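Local coordinates for protein transcription factor TAU subunit SFC1 (Schizosaccharomyces pombe, PDB 4BJI) that takes part in RNA polymerase III transcription initiation as a TFIIIC subunit of the tauA domain, which binds boxA promoter DNA of tRNA and similar genes, at residues R9-T14 against H27-E32; L110-K115 against R138-C143. One frame throughout, in Å; residues are numbered along the deposited sequence.

Contact 1: residues R9-T14 against H27-E32; sequences RVWIIT and HSKLGE
W11 meets H27, K29 and L30 along most of its side chain. K29 lies over one face of the indole. Its CD stands 3.6 Å from the centroid of the six-membered ring, 27° off the normal, and makes a CH-pi contact. K29 CB covers the middle of the same face. The lysine chain, extended beyond CG, crosses the ring and carries NZ past CH2. The opposite face of the indole is covered near its rim by CB of R9.

The imidazole of H27 meets the six-membered ring of W11 at a slant, near CE3 and CZ3. The centroids are 4.8 Å apart and the planes 46° apart. W11 CE3 sits over the rim of the imidazole, 3.6 Å from H27 NE2. At the root of the indole, W11 CB packs on L30 CG at 3.7 Å. CD1 of I13 rests near the backbone N of H27.

The second shell helps position these groups. H27 to L30 form a type I beta turn, closed by L30 N to H27 O. H27 CG is anti to its own N (chi1 -163°), which turns the ring back over the turn. There ND1 accepts the K29 N-H at 3.0 Å, in the ring plane. This bond restrains the imidazole. One water joins the loops: it donates to W11 O and accepts from H27 N, 2.9 Å from each of these two atoms.

This is a surface contact between two loops of the helix-turn-helix (HTH) family domain. V10 packs on F73 and K72 of helix 71-74, and L30 on Y77. I13 bonds through its backbone to L81 of strand 79-82. The loop of 27-32 then leads into helix 35-50.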
loop_
_atom_site.group_PDB
_atom_site.type_symbol
_atom_site.label_atom_id
_atom_site.label_comp_id
_atom_site.label_asym_id
_atom_site.label_seq_id
_atom_site.Cartn_x
_atom_site.Cartn_y
_atom_site.Cartn_z
ATOM N N ARG A 9 21.841 1.883 10.428
ATOM C CA ARG A 9 20.485 2.147 10.893
ATOM C C ARG A 9 19.873 3.325 10.158
ATOM O O ARG A 9 20.513 4.351 9.976
ATOM C CB ARG A 9 20.488 2.463 12.385
ATOM C CG ARG A 9 20.867 1.297 13.263
ATOM C CD ARG A 9 20.878 1.699 14.727
ATOM N NE ARG A 9 21.237 0.578 15.592
ATOM C CZ ARG A 9 22.485 0.200 15.854
ATOM N NH1 ARG A 9 23.513 0.848 15.317
ATOM N NH2 ARG A 9 22.705 -0.835 16.654
ATOM N N VAL A 10 18.620 3.202 9.749
ATOM C CA VAL A 10 17.965 4.338 9.122
ATOM C C VAL A 10 17.100 5.125 10.132
ATOM O O VAL A 10 16.650 6.238 9.818
ATOM C CB VAL A 10 17.119 3.916 7.890
ATOM C CG1 VAL A 10 17.974 3.099 6.907
ATOM C CG2 VAL A 10 15.880 3.135 8.316
ATOM N N TRP A 11 16.855 4.556 11.318
ATOM C CA TRP A 11 16.087 5.246 12.356
ATOM C C TRP A 11 14.623 5.508 11.919
ATOM O O TRP A 11 14.035 6.554 12.172
ATOM C CB TRP A 11 16.792 6.530 12.784
ATOM C CG TRP A 11 18.158 6.223 13.341
ATOM C CD1 TRP A 11 19.355 6.571 12.796
ATOM C CD2 TRP A 11 18.448 5.451 14.506
ATOM N NE1 TRP A 11 20.380 6.083 13.571
ATOM C CE2 TRP A 11 19.846 5.390 14.626
ATOM C CE3 TRP A 11 17.656 4.813 15.466
ATOM C CZ2 TRP A 11 20.472 4.721 15.674
ATOM C CZ3 TRP A 11 18.280 4.152 16.506
ATOM C CH2 TRP A 11 19.673 4.109 16.601
ATOM N N ILE A 12 14.041 4.525 11.242
ATOM C CA ILE A 12 12.614 4.532 10.945
ATOM C C ILE A 12 11.843 4.156 12.214
ATOM O O ILE A 12 12.243 3.254 12.967
ATOM C CB ILE A 12 12.296 3.558 9.798
ATOM C CG1 ILE A 12 10.834 3.668 9.348
ATOM C CG2 ILE A 12 12.631 2.118 10.206
ATOM C CD1 ILE A 12 10.533 4.909 8.594
ATOM N N ILE A 13 10.793 4.916 12.491
ATOM C CA ILE A 13 9.858 4.595 13.563
ATOM C C ILE A 13 8.754 3.732 13.013
ATOM O O ILE A 13 8.163 4.083 11.986
ATOM C CB ILE A 13 9.246 5.882 14.154
ATOM C CG1 ILE A 13 10.356 6.791 14.692
ATOM C CG2 ILE A 13 8.222 5.542 15.238
ATOM C CD1 ILE A 13 9.909 8.196 14.937
ATOM N N THR A 14 8.535 2.585 13.652
ATOM C CA THR A 14 7.499 1.659 13.235
ATOM C C THR A 14 6.303 1.711 14.164
ATOM O O THR A 14 6.422 2.019 15.346
ATOM C CB THR A 14 8.007 0.244 13.139
ATOM O OG1 THR A 14 8.458 -0.177 14.437
ATOM C CG2 THR A 14 9.120 0.146 12.120
ATOM N N HIS A 27 12.845 10.480 14.351
ATOM C CA HIS A 27 13.590 9.864 15.434
ATOM C C HIS A 27 14.667 10.840 15.960
ATOM O O HIS A 27 15.346 11.514 15.185
ATOM C CB HIS A 27 14.191 8.555 14.935
ATOM C CG HIS A 27 14.631 7.644 16.028
ATOM N ND1 HIS A 27 15.657 7.970 16.892
ATOM C CD2 HIS A 27 14.215 6.404 16.379
ATOM C CE1 HIS A 27 15.830 6.981 17.751
ATOM N NE2 HIS A 27 14.972 6.016 17.460
ATOM N N SER A 28 14.781 10.943 17.283
ATOM C CA SER A 28 15.669 11.930 17.898
ATOM C C SER A 28 17.114 11.676 17.541
ATOM O O SER A 28 17.960 12.581 17.599
ATOM C CB SER A 28 15.529 11.883 19.421
ATOM O OG SER A 28 15.711 10.561 19.893
ATOM N N LYS A 29 17.419 10.427 17.227
ATOM C CA LYS A 29 18.790 10.058 16.867
ATOM C C LYS A 29 19.227 10.540 15.478
ATOM O O LYS A 29 20.421 10.586 15.194
ATOM C CB LYS A 29 19.004 8.543 17.017
ATOM C CG LYS A 29 19.205 8.124 18.477
ATOM C CD LYS A 29 19.440 6.628 18.651
ATOM C CE LYS A 29 19.647 6.280 20.132
ATOM N NZ LYS A 29 19.814 4.817 20.380
ATOM N N LEU A 30 18.269 10.902 14.618
ATOM C CA LEU A 30 18.618 11.435 13.305
ATOM C C LEU A 30 19.243 12.835 13.376
ATOM O O LEU A 30 18.729 13.729 14.060
ATOM C CB LEU A 30 17.385 11.482 12.408
ATOM C CG LEU A 30 17.004 10.138 11.813
ATOM C CD1 LEU A 30 15.632 10.297 11.158
ATOM C CD2 LEU A 30 17.981 9.668 10.779
ATOM N N GLY A 31 20.362 13.011 12.673
ATOM C CA GLY A 31 20.978 14.320 12.522
ATOM C C GLY A 31 20.681 14.889 11.146
ATOM O O GLY A 31 19.817 14.383 10.434
ATOM N N GLU A 32 21.387 15.940 10.749
ATOM C CA GLU A 32 21.182 16.512 9.426
ATOM C C GLU A 32 21.741 15.597 8.342
ATOM O O GLU A 32 22.839 15.081 8.459
ATOM C CB GLU A 32 21.809 17.904 9.349
ATOM C CG GLU A 32 21.217 18.870 10.368
ATOM C CD GLU A 32 19.705 18.980 10.258
ATOM O OE1 GLU A 32 19.196 19.099 9.122
ATOM O OE2 GLU A 32 19.026 18.938 11.310
HETATM O O HOH W 1 12.395 8.877 11.926
#

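Contact 2: residues L110-K115 against R138-C143; sequences LFFKLK and RVYQVC
L110 and Y140 form the hydrogen-bonded pair of a two-stranded antiparallel sheet, strands 109-111 and 139-141. L110 N gives to Y140 O at 2.8 Å, and Y140 N returns a bond to L110 O at 2.9 Å. F112 N continues the ladder to R138 O.

The tight side carries L110 and Y140 and is buried. L110 CD1 touches V142 CG2. The F112 and Y140 side chains cross at about a right angle, with F112 CE1 4.2 Å from Y140 CD1. Helix 172-189 packs here, with Y175 against L110 and M182 against F112.

The other side, with F111 and V139, is more open. V139 CG2 meets the F111 ring at its edge, in plane, 3.6 Å from CD1. Beyond F112 the chain loosens, and K113 and K115 are poorly ordered.

R138 spans this looser end. CB lies 3.5 Å from F112 O, and the bend at chi2 (-72°) brings CD back beside the same oxygen. NH1 bonds to P135 O. With an alanine here, P135 O would probably lose this partner, and the backbone at L114 and K115 would be less restrained. R138 NE points in the guanidinium plane at L114 O, a weak bond of 3.4 Å.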
loop_
_atom_site.group_PDB
_atom_site.type_symbol
_atom_site.label_atom_id
_atom_site.label_comp_id
_atom_site.label_asym_id
_atom_site.label_seq_id
_atom_site.Cartn_x
_atom_site.Cartn_y
_atom_site.Cartn_z
ATOM N N LEU A 110 -2.785 -4.311 0.557
ATOM C CA LEU A 110 -3.061 -5.746 0.591
ATOM C C LEU A 110 -1.792 -6.485 0.213
ATOM O O LEU A 110 -1.214 -6.221 -0.852
ATOM C CB LEU A 110 -4.208 -6.111 -0.341
ATOM C CG LEU A 110 -5.581 -5.566 0.049
ATOM C CD1 LEU A 110 -5.872 -4.356 -0.734
ATOM C CD2 LEU A 110 -6.602 -6.622 -0.220
ATOM N N PHE A 111 -1.336 -7.367 1.105
ATOM C CA PHE A 111 -0.112 -8.137 0.927
ATOM C C PHE A 111 -0.496 -9.546 0.504
ATOM O O PHE A 111 -1.478 -10.130 1.021
ATOM C CB PHE A 111 0.701 -8.224 2.238
ATOM C CG PHE A 111 1.791 -9.269 2.219
ATOM C CD1 PHE A 111 2.965 -9.061 1.518
ATOM C CD2 PHE A 111 1.638 -10.446 2.923
ATOM C CE1 PHE A 111 3.971 -10.023 1.517
ATOM C CE2 PHE A 111 2.631 -11.411 2.925
ATOM C CZ PHE A 111 3.793 -11.198 2.218
ATOM N N PHE A 112 0.278 -10.105 -0.416
ATOM C CA PHE A 112 0.030 -11.444 -0.906
ATOM C C PHE A 112 1.260 -12.295 -0.721
ATOM O O PHE A 112 2.357 -11.900 -1.108
ATOM C CB PHE A 112 -0.395 -11.398 -2.368
ATOM C CG PHE A 112 -1.656 -10.637 -2.568
ATOM C CD1 PHE A 112 -1.635 -9.271 -2.757
ATOM C CD2 PHE A 112 -2.871 -11.278 -2.463
ATOM C CE1 PHE A 112 -2.814 -8.565 -2.857
ATOM C CE2 PHE A 112 -4.053 -10.566 -2.565
ATOM C CZ PHE A 112 -4.008 -9.231 -2.776
ATOM N N LYS A 113 1.062 -13.446 -0.100
ATOM C CA LYS A 113 2.175 -14.339 0.168
ATOM C C LYS A 113 2.235 -15.365 -0.937
ATOM O O LYS A 113 1.730 -16.476 -0.791
ATOM C CB LYS A 113 2.013 -15.031 1.516
ATOM C CG LYS A 113 3.201 -15.917 1.853
ATOM C CD LYS A 113 3.045 -16.591 3.204
ATOM C CE LYS A 113 4.201 -17.543 3.482
ATOM N NZ LYS A 113 4.085 -18.181 4.822
ATOM N N LEU A 114 2.845 -14.988 -2.049
ATOM C CA LEU A 114 2.951 -15.876 -3.191
ATOM C C LEU A 114 4.392 -15.920 -3.666
ATOM O O LEU A 114 5.207 -15.075 -3.300
ATOM C CB LEU A 114 2.038 -15.424 -4.334
ATOM C CG LEU A 114 0.520 -15.444 -4.104
ATOM C CD1 LEU A 114 -0.191 -14.898 -5.328
ATOM C CD2 LEU A 114 -0.010 -16.835 -3.779
ATOM N N LYS A 115 4.687 -16.904 -4.505
ATOM C CA LYS A 115 6.052 -17.184 -4.917
ATOM C C LYS A 115 6.450 -16.327 -6.118
ATOM O O LYS A 115 6.731 -16.847 -7.196
ATOM C CB LYS A 115 6.190 -18.679 -5.236
ATOM C CG LYS A 115 6.128 -19.574 -3.994
ATOM C CD LYS A 115 6.503 -21.030 -4.304
ATOM C CE LYS A 115 5.274 -21.934 -4.417
ATOM N NZ LYS A 115 5.462 -23.041 -5.403
ATOM N N ARG A 138 4.329 -7.493 -4.323
ATOM C CA ARG A 138 3.412 -8.316 -3.539
ATOM C C ARG A 138 2.572 -7.511 -2.568
ATOM O O ARG A 138 1.795 -8.086 -1.828
ATOM C CB ARG A 138 4.156 -9.412 -2.780
ATOM C CG ARG A 138 4.812 -10.460 -3.714
ATOM C CD ARG A 138 3.764 -11.391 -4.381
ATOM N NE ARG A 138 4.400 -12.400 -5.237
ATOM C CZ ARG A 138 4.656 -12.231 -6.531
ATOM N NH1 ARG A 138 4.326 -11.093 -7.135
ATOM N NH2 ARG A 138 5.253 -13.194 -7.222
ATOM N N VAL A 139 2.734 -6.191 -2.552
ATOM C CA VAL A 139 1.905 -5.332 -1.699
ATOM C C VAL A 139 1.290 -4.251 -2.584
ATOM O O VAL A 139 2.010 -3.499 -3.220
ATOM C CB VAL A 139 2.681 -4.652 -0.552
ATOM C CG1 VAL A 139 1.742 -3.841 0.314
ATOM C CG2 VAL A 139 3.419 -5.679 0.283
ATOM N N TYR A 140 -0.040 -4.230 -2.666
ATOM C CA TYR A 140 -0.768 -3.295 -3.529
ATOM C C TYR A 140 -1.632 -2.394 -2.684
ATOM O O TYR A 140 -2.383 -2.868 -1.828
ATOM C CB TYR A 140 -1.645 -4.044 -4.527
ATOM C CG TYR A 140 -0.843 -4.826 -5.534
ATOM C CD1 TYR A 140 -0.472 -6.131 -5.281
ATOM C CD2 TYR A 140 -0.453 -4.249 -6.713
ATOM C CE1 TYR A 140 0.270 -6.848 -6.197
ATOM C CE2 TYR A 140 0.286 -4.964 -7.634
ATOM C CZ TYR A 140 0.628 -6.252 -7.368
ATOM O OH TYR A 140 1.390 -6.958 -8.324
ATOM N N GLN A 141 -1.589 -1.111 -2.981
ATOM C CA GLN A 141 -2.495 -0.168 -2.350
ATOM C C GLN A 141 -3.787 -0.015 -3.152
ATOM O O GLN A 141 -3.775 -0.077 -4.381
ATOM C CB GLN A 141 -1.850 1.183 -2.169
ATOM C CG GLN A 141 -0.791 1.161 -1.061
ATOM C CD GLN A 141 -0.213 2.536 -0.860
ATOM O OE1 GLN A 141 0.788 2.882 -1.507
ATOM N NE2 GLN A 141 -0.817 3.338 -0.023
ATOM N N VAL A 142 -4.898 0.198 -2.454
ATOM C CA VAL A 142 -6.197 0.263 -3.116
ATOM C C VAL A 142 -6.263 1.269 -4.265
ATOM O O VAL A 142 -6.803 0.964 -5.333
ATOM C CB VAL A 142 -7.275 0.554 -2.075
ATOM C CG1 VAL A 142 -8.606 0.980 -2.741
ATOM C CG2 VAL A 142 -7.446 -0.668 -1.147
ATOM N N CYS A 143 -5.726 2.452 -4.056
ATOM C CA CYS A 143 -5.756 3.501 -5.068
ATOM C C CYS A 143 -5.013 3.132 -6.341
ATOM O O CYS A 143 -5.205 3.803 -7.374
ATOM C CB CYS A 143 -5.222 4.806 -4.482
ATOM S SG CYS A 143 -3.527 4.708 -3.811
#

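In the fold
Contact 1 and contact 2 belong to the DNA-binding domain of Sfc1 and do not touch. Their centres are 27 Å apart and their nearest atoms about 14 Å. Contact 1 lies near the periphery, 22 Å from the centre of the chain, while contact 2 is only 8 Å from it. The four-stranded mixed sheet connects them. Contact 1 adjoins one outer strand, 14-15. From contact 2, the Q141 amide bonds to V53 O and T55 N of the other outer strand, 53-55. Contact 2 also faces helix 172-189, so it links that sheet to the later helical part. The structure holds no DNA, and neither contact can be assigned to a DNA-binding surface.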